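Local coordinates for translation initiation factor eIF2 assembly protein (PDB 4ZGP) that acts as an ATP-dependent folding chaperone, binding the gamma subunit of eIF2 so that it can assemble with the alpha and beta subunits, at residues Arg195-Val198 against Ile204-Cys207; Gln33-Tyr38 against Val50-Pro55; Phe159-Asp164 against Pro261-Thr266; Phe186-Ser191 against Asp246-Lys251. One frame throughout, in Å; residues are numbered along the deposited sequence.

Interaction 1: Arg195-Val198 against Ile204-Cys207; sequences RCFV and IAFC
Arg-195 and Cys-207 form a hydrogen-bonded pair between two antiparallel strands: Arg-195 N gives its hydrogen to Cys-207 O at 2.9 Å, and Cys-207 N returns one to Arg-195 O. Two residues on, Phe-197 N reaches Ala-205 O at 2.8 Å and Ile-204 N reaches Phe-197 O. Between these pairs lies the non-hydrogen-bonded pair Cys-196 and Phe-206, where the CA of Phe-206 comes to 3.1 Å from Arg-195 O in a CA-H...O contact. On the side of Arg-195, Phe-197 and Ala-205, the Phe-197 ring turns its edge to the partner strand, its CG anti to its own carbonyl carbon (chi1 -60°). Ala-205 O lies in the plane of that ring at its edge, and Phe-197 CE1 meets Cys-207 SG at 4.2 Å. On the other side, Cys-196 SG rests on Phe-206 CB at 3.8 Å and sees the ring only obliquely. The Arg-195 guanidinium leaves the contact for the ADP site, where NE forms a salt bridge with Asp-246. The hairpin sits within a mixed sheet, strand 243-250 flanking one arm and strand 287-289 the other, while helix 221-233 packs against Cys-196 and Phe-206.

Interaction 2: Gln33-Tyr38 against Val50-Pro55; sequences QFSSWY and VIKPIP
Val-50, near the end of strand 48-51, sends its CG2 methyl to the edge of the Phe-34 ring, 3.8 Å from CD2 and only slightly farther from CE2. The methyl lies near the ring plane, so this is an edge contact with no stacking. Phe-34 reaches it because its CG stands anti to the backbone N (chi1 -168°), which also brings the ring against Val-181 and Lys-183 of the central strand 180-184. Lys-52 comes next and runs its extended chain alongside Ser-35, with CE 3.8 Å from Ser-35 OG. A bend at the last torsion (chi4 58°) then turns the ammonium toward the start of the helix, where Gln-33 holds the N-cap position. Lys-52 NZ and Gln-33 OE1 stay 4.1 Å apart, and a water joins them, donating to Gln-33 OE1 at 2.5 Å and accepting from Lys-52 NZ at 2.9 Å. Gln-33 OE1 also takes a hydrogen bond from Asn-117 ND2, and its NE2 bonds Leu-30 O. This is how helix 34-40 is seated against an outer strand of the three-stranded antiparallel sheet that supplies Lys-183 to the nucleotide site of this ATP-grasp protein. Glu-179 ties the same corner together: its OE1 makes a salt bridge with Lys-52 NZ and a hydrogen bond with Ser-35 OG, while Ser-177 OG also bonds the ammonium. Past Lys-52 a cis peptide leads into Pro-53, and the chain swings off to Pro-55, the N-cap residue of helix 56-62.

Interaction 3: Phe159-Asp164 against Pro261-Thr266; sequences FDDCKD and PFYPRT
Asp-161 reaches from one surface loop to the phenol of Tyr-263 and the guanidinium of Arg-265 in another. Its CB, the first atom out, lies 3.8 Å from Tyr-263 CE2 and 3.9 Å from Tyr-263 OH, coming to the ring obliquely. From there CG is set anti to the carbonyl carbon (chi1 -72°), which carries the carboxylate past the phenol toward the arginine. At the tip the two oxygens have unequal parts. OD2 takes the hydrogen of Arg-265 NE at 2.6 Å, met nearly head-on to its C-O bond, and also a weak bond from Arg-265 NH1 at 2.8 Å; OD1 stays 3.6 Å from NH1. One oxygen therefore bears both bonds of the salt bridge, with the carboxylate and guanidinium planes turned 25° apart and OD2 lifted 17° out of the guanidinium plane. With an asparagine here the negative charge is gone, and Arg-265 would probably be left without its ionic mate and freer to turn. Each partner is presented by a type I beta turn, Phe-159 to Cys-162 on one side and Tyr-263 to Thr-266 on the other, and the second loop is further drawn together by Thr-266 OG1, which donates to Pro-261 O at 2.7 Å. The arrangement is a solvent-side salt bridge between two turns, joining the loop after helix 149-157 to the one after strand 253-261.

Interaction 4: Phe186-Ser191 against Asp246-Lys251; sequences FPMHAS and DVYIHK. With ADP (adenosine-5'-diphosphate), chain C.
Tyr-248 stands up from strand 243-250 and meets Met-188 and His-189 of the loop that passes over it. The close packing is on one ring face: Met-188 CB lies over it, 3.7 Å from the ring centroid, in a CH-pi contact, and the methyl CE follows at 3.7 Å from Tyr-248 CG. Met-188 SD stands farther above the same face, a Met-aromatic contact at a distance. The firm part also includes the ring's hydroxyl, for Tyr-248 OH accepts a nearly straight hydrogen bond from His-189 N at 2.9 Å. With CG held between its backbone N and carbonyl carbon (chi1 56°), Met-188 also turns its sulfur to the ribose, SD being 3.5 Å from ADP O2'. Phe-186 touches Tyr-248 more slackly, CE2 to CD2 at 3.9 Å with the planes at 41°, while ADP N1 lies over one face of the phenylalanine ring. This loop is the adenine-binding connection between the two sheets of the ATP-grasp fold: Phe-186 N donates to ADP N1 at 3.2 Å, almost straight at 175°. At the phosphate end of the strand, Asp-246 OD2 comes near ADP O1B and takes a salt bridge from Arg-209. The outer side is looser and polar: the side chains of Pro-187 and His-189 are exposed, and a water links Tyr-248 OH to Pro-187 O. A phenylalanine in place of Tyr-248 would probably leave His-189 N and the water without their shared oxygen.

In the fold
Interaction 1 is the buried contact of the four, a beta hairpin bonded backbone to backbone with mostly apolar side chains on its faces, Arg-195 the exception. Interaction 4 reaches the same mixed sheet through the neighbouring strand, and the two meet where Arg-195 pairs with Asp-246 beside the ADP phosphates. Interactions 3 and 4 are surface contacts on opposite sides of the chain's centre: one is a charge pair between turns, the other aromatic packing with a hydrogen-bonded hydroxyl at its rim. Interaction 3 still touches interaction 1, through Phe-262 against Val-198 and Ile-204. Interaction 2, partly buried, belongs to the other, three-stranded sheet and touches none of the rest, mixing an apolar edge contact with a water bridge.

Interaction 1: Arg195-Val198 against Ile204-Cys207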
# COMPACT_ATOMS: atom_id res chain seq x y z
N ARG A 195 -10.26 4.36 0.19
CA ARG A 195 -10.03 2.94 0.05
C ARG A 195 -11.24 2.34 -0.65
O ARG A 195 -12.36 2.61 -0.26
CB ARG A 195 -9.79 2.29 1.40
CG ARG A 195 -9.67 0.77 1.32
CD ARG A 195 -8.85 0.21 2.47
NE ARG A 195 -7.43 0.56 2.37
CZ ARG A 195 -6.50 0.14 3.22
NH1 ARG A 195 -6.84 -0.62 4.25
NH2 ARG A 195 -5.22 0.48 3.03
N CYS A 196 -10.99 1.52 -1.68
CA CYS A 196 -12.01 1.17 -2.67
C CYS A 196 -12.06 -0.34 -2.83
O CYS A 196 -11.04 -0.99 -3.09
CB CYS A 196 -11.73 1.84 -4.02
SG CYS A 196 -11.38 3.63 -3.89
N PHE A 197 -13.25 -0.88 -2.69
CA PHE A 197 -13.42 -2.31 -2.55
C PHE A 197 -14.08 -2.85 -3.80
O PHE A 197 -15.09 -2.33 -4.27
CB PHE A 197 -14.25 -2.61 -1.30
CG PHE A 197 -13.62 -2.12 -0.03
CD1 PHE A 197 -13.85 -0.83 0.42
CD2 PHE A 197 -12.82 -2.95 0.73
CE1 PHE A 197 -13.27 -0.39 1.61
CE2 PHE A 197 -12.24 -2.51 1.91
CZ PHE A 197 -12.47 -1.24 2.35
N VAL A 198 -13.47 -3.90 -4.35
CA VAL A 198 -13.85 -4.43 -5.63
C VAL A 198 -14.18 -5.90 -5.49
O VAL A 198 -13.40 -6.67 -4.95
CB VAL A 198 -12.70 -4.28 -6.67
CG1 VAL A 198 -13.11 -4.90 -7.98
CG2 VAL A 198 -12.33 -2.81 -6.86
N ILE A 204 -17.95 -2.10 -5.23
CA ILE A 204 -19.09 -2.30 -4.34
C ILE A 204 -19.15 -1.26 -3.22
O ILE A 204 -20.21 -1.02 -2.64
CB ILE A 204 -19.09 -3.70 -3.74
CG1 ILE A 204 -17.80 -3.95 -2.94
CG2 ILE A 204 -19.26 -4.74 -4.84
CD1 ILE A 204 -17.82 -5.19 -2.08
N ALA A 205 -18.01 -0.65 -2.92
CA ALA A 205 -17.91 0.27 -1.78
C ALA A 205 -16.61 1.06 -1.82
O ALA A 205 -15.61 0.55 -2.31
CB ALA A 205 -17.98 -0.49 -0.47
N PHE A 206 -16.64 2.27 -1.26
CA PHE A 206 -15.39 2.96 -0.94
C PHE A 206 -15.61 3.92 0.21
O PHE A 206 -16.74 4.34 0.47
CB PHE A 206 -14.79 3.69 -2.16
CG PHE A 206 -15.52 4.93 -2.62
CD1 PHE A 206 -15.22 6.19 -2.09
CD2 PHE A 206 -16.45 4.86 -3.64
CE1 PHE A 206 -15.86 7.33 -2.53
CE2 PHE A 206 -17.11 6.02 -4.10
CZ PHE A 206 -16.81 7.25 -3.55
N CYS A 207 -14.53 4.23 0.91
CA CYS A 207 -14.62 5.11 2.05
C CYS A 207 -13.42 6.00 2.11
O CYS A 207 -12.37 5.71 1.55
CB CYS A 207 -14.76 4.32 3.36
SG CYS A 207 -13.42 3.20 3.81

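Interaction 2: Gln33-Tyr38 against Val50-Pro55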
# COMPACT_ATOMS: atom_id res chain seq x y z
N GLN A 33 1.99 -7.66 -4.66
CA GLN A 33 3.32 -7.09 -4.44
C GLN A 33 3.48 -5.83 -5.26
O GLN A 33 3.02 -5.76 -6.40
CB GLN A 33 4.42 -8.08 -4.85
CG GLN A 33 4.49 -9.40 -4.13
CD GLN A 33 5.49 -10.33 -4.83
OE1 GLN A 33 6.65 -10.40 -4.44
NE2 GLN A 33 5.04 -11.00 -5.88
N PHE A 34 4.17 -4.83 -4.71
CA PHE A 34 4.36 -3.57 -5.42
C PHE A 34 4.93 -3.77 -6.83
O PHE A 34 4.43 -3.21 -7.80
CB PHE A 34 5.29 -2.63 -4.62
CG PHE A 34 5.31 -1.24 -5.13
CD1 PHE A 34 4.40 -0.30 -4.64
CD2 PHE A 34 6.23 -0.85 -6.09
CE1 PHE A 34 4.41 1.00 -5.11
CE2 PHE A 34 6.23 0.45 -6.57
CZ PHE A 34 5.33 1.37 -6.09
N SER A 35 5.97 -4.57 -6.93
CA SER A 35 6.58 -4.81 -8.24
C SER A 35 5.58 -5.42 -9.23
O SER A 35 5.67 -5.18 -10.42
CB SER A 35 7.81 -5.71 -8.12
OG SER A 35 7.50 -6.94 -7.49
N SER A 36 4.62 -6.20 -8.73
CA SER A 36 3.68 -6.83 -9.64
C SER A 36 2.69 -5.84 -10.22
O SER A 36 2.30 -5.96 -11.37
CB SER A 36 2.94 -7.98 -8.95
OG SER A 36 3.84 -9.00 -8.55
N TRP A 37 2.25 -4.85 -9.46
CA TRP A 37 1.24 -3.98 -10.04
C TRP A 37 1.78 -2.64 -10.50
O TRP A 37 1.17 -1.97 -11.34
CB TRP A 37 0.06 -3.80 -9.06
CG TRP A 37 0.37 -3.18 -7.73
CD1 TRP A 37 0.57 -3.84 -6.55
CD2 TRP A 37 0.49 -1.79 -7.43
NE1 TRP A 37 0.81 -2.95 -5.54
CE2 TRP A 37 0.77 -1.68 -6.05
CE3 TRP A 37 0.40 -0.63 -8.20
CZ2 TRP A 37 0.97 -0.45 -5.42
CZ3 TRP A 37 0.59 0.60 -7.57
CH2 TRP A 37 0.88 0.67 -6.19
N TYR A 38 2.94 -2.25 -9.99
CA TYR A 38 3.53 -0.97 -10.38
C TYR A 38 3.80 -0.99 -11.88
O TYR A 38 3.55 -0.02 -12.58
CB TYR A 38 4.82 -0.66 -9.62
CG TYR A 38 5.43 0.67 -10.03
CD1 TYR A 38 4.85 1.87 -9.64
CD2 TYR A 38 6.56 0.71 -10.84
CE1 TYR A 38 5.40 3.08 -10.03
CE2 TYR A 38 7.11 1.93 -11.24
CZ TYR A 38 6.52 3.11 -10.83
OH TYR A 38 7.04 4.33 -11.21
N VAL A 50 12.15 0.60 -7.68
CA VAL A 50 12.16 -0.66 -6.96
C VAL A 50 13.54 -1.30 -6.96
O VAL A 50 14.14 -1.51 -8.01
CB VAL A 50 11.14 -1.66 -7.56
CG1 VAL A 50 11.10 -2.93 -6.74
CG2 VAL A 50 9.76 -1.04 -7.58
N ILE A 51 14.05 -1.61 -5.77
CA ILE A 51 15.28 -2.37 -5.65
C ILE A 51 14.97 -3.84 -5.37
O ILE A 51 14.51 -4.19 -4.28
CB ILE A 51 16.18 -1.81 -4.55
CG1 ILE A 51 16.56 -0.37 -4.89
CG2 ILE A 51 17.43 -2.68 -4.40
CD1 ILE A 51 17.23 0.37 -3.75
N LYS A 52 15.20 -4.69 -6.36
CA LYS A 52 14.76 -6.07 -6.31
C LYS A 52 15.76 -6.98 -7.01
O LYS A 52 16.13 -6.72 -8.15
CB LYS A 52 13.38 -6.21 -6.95
CG LYS A 52 12.71 -7.57 -6.74
CD LYS A 52 11.42 -7.66 -7.55
CE LYS A 52 10.69 -8.99 -7.34
NZ LYS A 52 10.35 -9.24 -5.91
N PRO A 53 16.22 -8.04 -6.33
CA PRO A 53 15.87 -8.30 -4.93
C PRO A 53 16.52 -7.32 -3.96
O PRO A 53 17.45 -6.60 -4.32
CB PRO A 53 16.40 -9.72 -4.69
CG PRO A 53 17.45 -9.91 -5.71
CD PRO A 53 17.02 -9.13 -6.91
N ILE A 54 15.99 -7.27 -2.75
CA ILE A 54 16.52 -6.39 -1.72
C ILE A 54 17.93 -6.85 -1.35
O ILE A 54 18.17 -8.05 -1.22
CB ILE A 54 15.58 -6.37 -0.48
CG1 ILE A 54 15.97 -5.27 0.50
CG2 ILE A 54 15.53 -7.74 0.20
CD1 ILE A 54 14.88 -4.98 1.49
N PRO A 55 18.87 -5.91 -1.22
CA PRO A 55 20.24 -6.27 -0.80
C PRO A 55 20.23 -7.04 0.51
O PRO A 55 19.54 -6.64 1.44
CB PRO A 55 20.93 -4.91 -0.65
CG PRO A 55 20.22 -4.04 -1.65
CD PRO A 55 18.78 -4.50 -1.64
O HOH W 1 8.61 -11.50 -5.64

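Interaction 3: Phe159-Asp164 against Pro261-Thr266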
# COMPACT_ATOMS: atom_id res chain seq x y z
N PHE A 159 2.68 -14.89 4.03
CA PHE A 159 1.86 -15.93 3.41
C PHE A 159 1.13 -16.83 4.40
O PHE A 159 0.58 -17.86 4.01
CB PHE A 159 2.72 -16.79 2.49
CG PHE A 159 3.34 -16.03 1.36
CD1 PHE A 159 2.63 -15.81 0.19
CD2 PHE A 159 4.61 -15.51 1.47
CE1 PHE A 159 3.18 -15.10 -0.85
CE2 PHE A 159 5.16 -14.78 0.45
CZ PHE A 159 4.45 -14.58 -0.73
N ASP A 160 1.10 -16.44 5.67
CA ASP A 160 0.58 -17.32 6.71
C ASP A 160 -0.94 -17.54 6.63
O ASP A 160 -1.45 -18.54 7.13
CB ASP A 160 0.94 -16.77 8.09
CG ASP A 160 2.44 -16.85 8.39
OD1 ASP A 160 3.19 -17.40 7.55
OD2 ASP A 160 2.86 -16.37 9.46
N ASP A 161 -1.65 -16.61 6.00
CA ASP A 161 -3.10 -16.77 5.89
C ASP A 161 -3.53 -17.46 4.60
O ASP A 161 -4.72 -17.68 4.39
CB ASP A 161 -3.77 -15.40 6.00
CG ASP A 161 -3.74 -14.85 7.41
OD1 ASP A 161 -3.80 -15.66 8.37
OD2 ASP A 161 -3.65 -13.62 7.56
N CYS A 162 -2.58 -17.81 3.74
CA CYS A 162 -2.91 -18.47 2.49
C CYS A 162 -3.23 -19.94 2.73
O CYS A 162 -2.39 -20.70 3.22
CB CYS A 162 -1.76 -18.33 1.50
SG CYS A 162 -1.32 -16.62 1.25
N LYS A 163 -4.45 -20.33 2.38
CA LYS A 163 -4.88 -21.69 2.66
C LYS A 163 -4.11 -22.69 1.80
O LYS A 163 -3.92 -23.84 2.21
CB LYS A 163 -6.39 -21.83 2.42
CG LYS A 163 -6.95 -23.13 2.99
CD LYS A 163 -8.43 -23.29 2.71
CE LYS A 163 -8.93 -24.64 3.21
NZ LYS A 163 -10.38 -24.82 2.98
N ASP A 164 -3.65 -22.25 0.63
CA ASP A 164 -2.98 -23.15 -0.28
C ASP A 164 -1.46 -23.13 -0.13
O ASP A 164 -0.74 -23.57 -1.03
CB ASP A 164 -3.37 -22.84 -1.73
CG ASP A 164 -3.00 -21.41 -2.16
OD1 ASP A 164 -2.58 -20.59 -1.32
OD2 ASP A 164 -3.15 -21.13 -3.37
N PRO A 261 -5.05 -7.33 -0.87
CA PRO A 261 -6.01 -8.43 -1.06
C PRO A 261 -7.41 -8.15 -0.50
O PRO A 261 -7.57 -7.37 0.43
CB PRO A 261 -5.36 -9.60 -0.30
CG PRO A 261 -3.90 -9.28 -0.31
CD PRO A 261 -3.86 -7.79 -0.11
N PHE A 262 -8.41 -8.78 -1.10
CA PHE A 262 -9.79 -8.70 -0.60
C PHE A 262 -9.89 -9.73 0.52
O PHE A 262 -10.29 -10.87 0.30
CB PHE A 262 -10.79 -9.00 -1.72
CG PHE A 262 -12.22 -8.67 -1.39
CD1 PHE A 262 -12.72 -7.39 -1.59
CD2 PHE A 262 -13.08 -9.66 -0.92
CE1 PHE A 262 -14.05 -7.08 -1.31
CE2 PHE A 262 -14.42 -9.36 -0.64
CZ PHE A 262 -14.90 -8.07 -0.82
N TYR A 263 -9.47 -9.32 1.71
CA TYR A 263 -9.29 -10.23 2.83
C TYR A 263 -9.15 -9.41 4.11
O TYR A 263 -8.59 -8.32 4.08
CB TYR A 263 -8.06 -11.11 2.59
CG TYR A 263 -7.93 -12.24 3.58
CD1 TYR A 263 -8.76 -13.35 3.50
CD2 TYR A 263 -7.00 -12.18 4.60
CE1 TYR A 263 -8.66 -14.40 4.41
CE2 TYR A 263 -6.89 -13.22 5.53
CZ TYR A 263 -7.73 -14.32 5.42
OH TYR A 263 -7.63 -15.36 6.32
N PRO A 264 -9.69 -9.91 5.24
CA PRO A 264 -9.78 -9.07 6.44
C PRO A 264 -8.48 -8.51 6.98
O PRO A 264 -8.55 -7.58 7.77
CB PRO A 264 -10.43 -10.01 7.47
CG PRO A 264 -11.31 -10.88 6.64
CD PRO A 264 -10.48 -11.15 5.40
N ARG A 265 -7.32 -9.02 6.58
CA ARG A 265 -6.07 -8.38 7.00
C ARG A 265 -5.89 -7.00 6.34
O ARG A 265 -5.10 -6.17 6.78
CB ARG A 265 -4.88 -9.28 6.69
CG ARG A 265 -3.64 -8.90 7.48
CD ARG A 265 -2.63 -10.03 7.50
NE ARG A 265 -3.12 -11.20 8.22
CZ ARG A 265 -2.98 -11.39 9.53
NH1 ARG A 265 -3.46 -12.50 10.08
NH2 ARG A 265 -2.38 -10.48 10.29
N THR A 266 -6.62 -6.77 5.26
CA THR A 266 -6.70 -5.44 4.68
C THR A 266 -7.73 -4.64 5.48
O THR A 266 -8.90 -5.00 5.48
CB THR A 266 -7.09 -5.52 3.19
OG1 THR A 266 -6.13 -6.33 2.48
CG2 THR A 266 -7.18 -4.11 2.56

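Interaction 4: Phe186-Ser191 against Asp246-Lys251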
# COMPACT_ATOMS: atom_id res chain seq x y z
N PHE A 186 5.45 13.04 -1.86
CA PHE A 186 4.77 14.27 -2.18
C PHE A 186 3.81 14.59 -1.05
O PHE A 186 3.29 13.70 -0.39
CB PHE A 186 4.04 14.16 -3.52
CG PHE A 186 3.11 13.00 -3.60
CD1 PHE A 186 3.58 11.73 -3.90
CD2 PHE A 186 1.76 13.18 -3.35
CE1 PHE A 186 2.71 10.64 -3.96
CE2 PHE A 186 0.88 12.10 -3.41
CZ PHE A 186 1.37 10.83 -3.72
N PRO A 187 3.61 15.88 -0.77
CA PRO A 187 2.64 16.18 0.27
C PRO A 187 1.25 15.78 -0.24
O PRO A 187 0.88 16.17 -1.34
CB PRO A 187 2.78 17.69 0.46
CG PRO A 187 3.25 18.18 -0.90
CD PRO A 187 4.13 17.09 -1.44
N MET A 188 0.50 15.00 0.52
CA MET A 188 -0.84 14.65 0.06
C MET A 188 -1.89 14.98 1.11
O MET A 188 -1.66 14.83 2.31
CB MET A 188 -0.93 13.17 -0.35
CG MET A 188 -0.51 12.16 0.68
SD MET A 188 -1.31 10.55 0.38
CE MET A 188 -0.93 10.21 -1.33
N HIS A 189 -3.04 15.48 0.66
CA HIS A 189 -4.15 15.79 1.56
C HIS A 189 -4.74 14.49 2.07
O HIS A 189 -5.33 13.74 1.31
CB HIS A 189 -5.21 16.62 0.84
CG HIS A 189 -6.17 17.32 1.77
ND1 HIS A 189 -6.01 17.33 3.14
CD2 HIS A 189 -7.29 18.04 1.51
CE1 HIS A 189 -6.98 18.03 3.69
NE2 HIS A 189 -7.78 18.47 2.73
N ALA A 190 -4.58 14.21 3.36
CA ALA A 190 -4.98 12.92 3.92
C ALA A 190 -6.46 12.63 3.68
O ALA A 190 -6.86 11.47 3.54
CB ALA A 190 -4.67 12.87 5.42
N SER A 191 -7.27 13.69 3.63
CA SER A 191 -8.72 13.54 3.58
C SER A 191 -9.26 13.36 2.17
O SER A 191 -10.46 13.18 1.99
CB SER A 191 -9.42 14.75 4.22
OG SER A 191 -9.11 14.87 5.61
N ASP A 246 -6.23 1.65 -3.07
CA ASP A 246 -6.25 2.95 -2.41
C ASP A 246 -6.01 4.01 -3.46
O ASP A 246 -5.22 3.80 -4.39
CB ASP A 246 -5.18 3.06 -1.30
CG ASP A 246 -5.49 2.15 -0.11
OD1 ASP A 246 -6.66 1.75 0.06
OD2 ASP A 246 -4.56 1.82 0.63
N VAL A 247 -6.71 5.13 -3.35
CA VAL A 247 -6.58 6.19 -4.35
C VAL A 247 -6.42 7.54 -3.69
O VAL A 247 -6.96 7.78 -2.63
CB VAL A 247 -7.80 6.26 -5.27
CG1 VAL A 247 -7.84 5.05 -6.09
CG2 VAL A 247 -9.08 6.41 -4.46
N TYR A 248 -5.64 8.40 -4.34
CA TYR A 248 -5.49 9.78 -3.90
C TYR A 248 -6.07 10.66 -5.00
O TYR A 248 -5.67 10.57 -6.16
CB TYR A 248 -4.02 10.12 -3.65
CG TYR A 248 -3.82 11.57 -3.28
CD1 TYR A 248 -4.49 12.13 -2.20
CD2 TYR A 248 -2.94 12.38 -4.00
CE1 TYR A 248 -4.31 13.48 -1.85
CE2 TYR A 248 -2.74 13.73 -3.65
CZ TYR A 248 -3.43 14.27 -2.58
OH TYR A 248 -3.24 15.60 -2.23
N ILE A 249 -7.03 11.50 -4.66
CA ILE A 249 -7.69 12.31 -5.67
C ILE A 249 -7.39 13.77 -5.39
O ILE A 249 -7.66 14.27 -4.32
CB ILE A 249 -9.21 12.06 -5.71
CG1 ILE A 249 -9.46 10.59 -6.07
CG2 ILE A 249 -9.88 12.97 -6.76
CD1 ILE A 249 -10.94 10.17 -6.10
N HIS A 250 -6.77 14.42 -6.36
CA HIS A 250 -6.28 15.77 -6.15
C HIS A 250 -6.45 16.54 -7.45
O HIS A 250 -6.01 16.08 -8.50
CB HIS A 250 -4.82 15.74 -5.70
CG HIS A 250 -4.24 17.09 -5.43
ND1 HIS A 250 -4.61 17.86 -4.35
CD2 HIS A 250 -3.30 17.80 -6.10
CE1 HIS A 250 -3.93 18.99 -4.36
NE2 HIS A 250 -3.14 18.98 -5.42
N LYS A 251 -7.11 17.69 -7.38
CA LYS A 251 -7.34 18.51 -8.58
C LYS A 251 -7.89 17.70 -9.75
O LYS A 251 -7.32 17.74 -10.85
CB LYS A 251 -6.05 19.20 -8.99
CG LYS A 251 -5.45 20.11 -7.95
CD LYS A 251 -4.05 20.54 -8.38
CE LYS A 251 -3.87 22.05 -8.35
NZ LYS A 251 -4.99 22.82 -8.95
PB ADP C . -0.97 1.01 2.89
O1B ADP C . -1.81 0.60 1.69
O2B ADP C . -0.09 -0.10 3.44
O3B ADP C . -1.79 1.81 3.89
PA ADP C . -0.02 3.21 1.26
O1A ADP C . -1.43 3.14 0.73
O2A ADP C . 1.20 3.18 0.36
O3A ADP C . 0.17 2.03 2.35
O5' ADP C . 0.07 4.56 2.14
C5' ADP C . 0.01 4.56 3.56
C4' ADP C . -0.14 6.02 3.95
O4' ADP C . 1.11 6.69 3.77
C3' ADP C . -1.13 6.71 3.02
O3' ADP C . -2.41 6.84 3.65
C2' ADP C . -0.52 8.06 2.72
O2' ADP C . -1.11 9.08 3.53
C1' ADP C . 0.95 7.93 3.08
N9 ADP C . 1.72 7.90 1.81
C8 ADP C . 1.82 6.82 1.00
N7 ADP C . 2.59 7.12 -0.08
C5 ADP C . 3.00 8.40 0.03
C6 ADP C . 3.84 9.33 -0.76
N6 ADP C . 4.40 8.90 -1.92
N1 ADP C . 4.01 10.59 -0.29
C2 ADP C . 3.45 10.99 0.87
N3 ADP C . 2.67 10.20 1.65
C4 ADP C . 2.42 8.91 1.29
O HOH W 2 -1.06 16.54 -3.23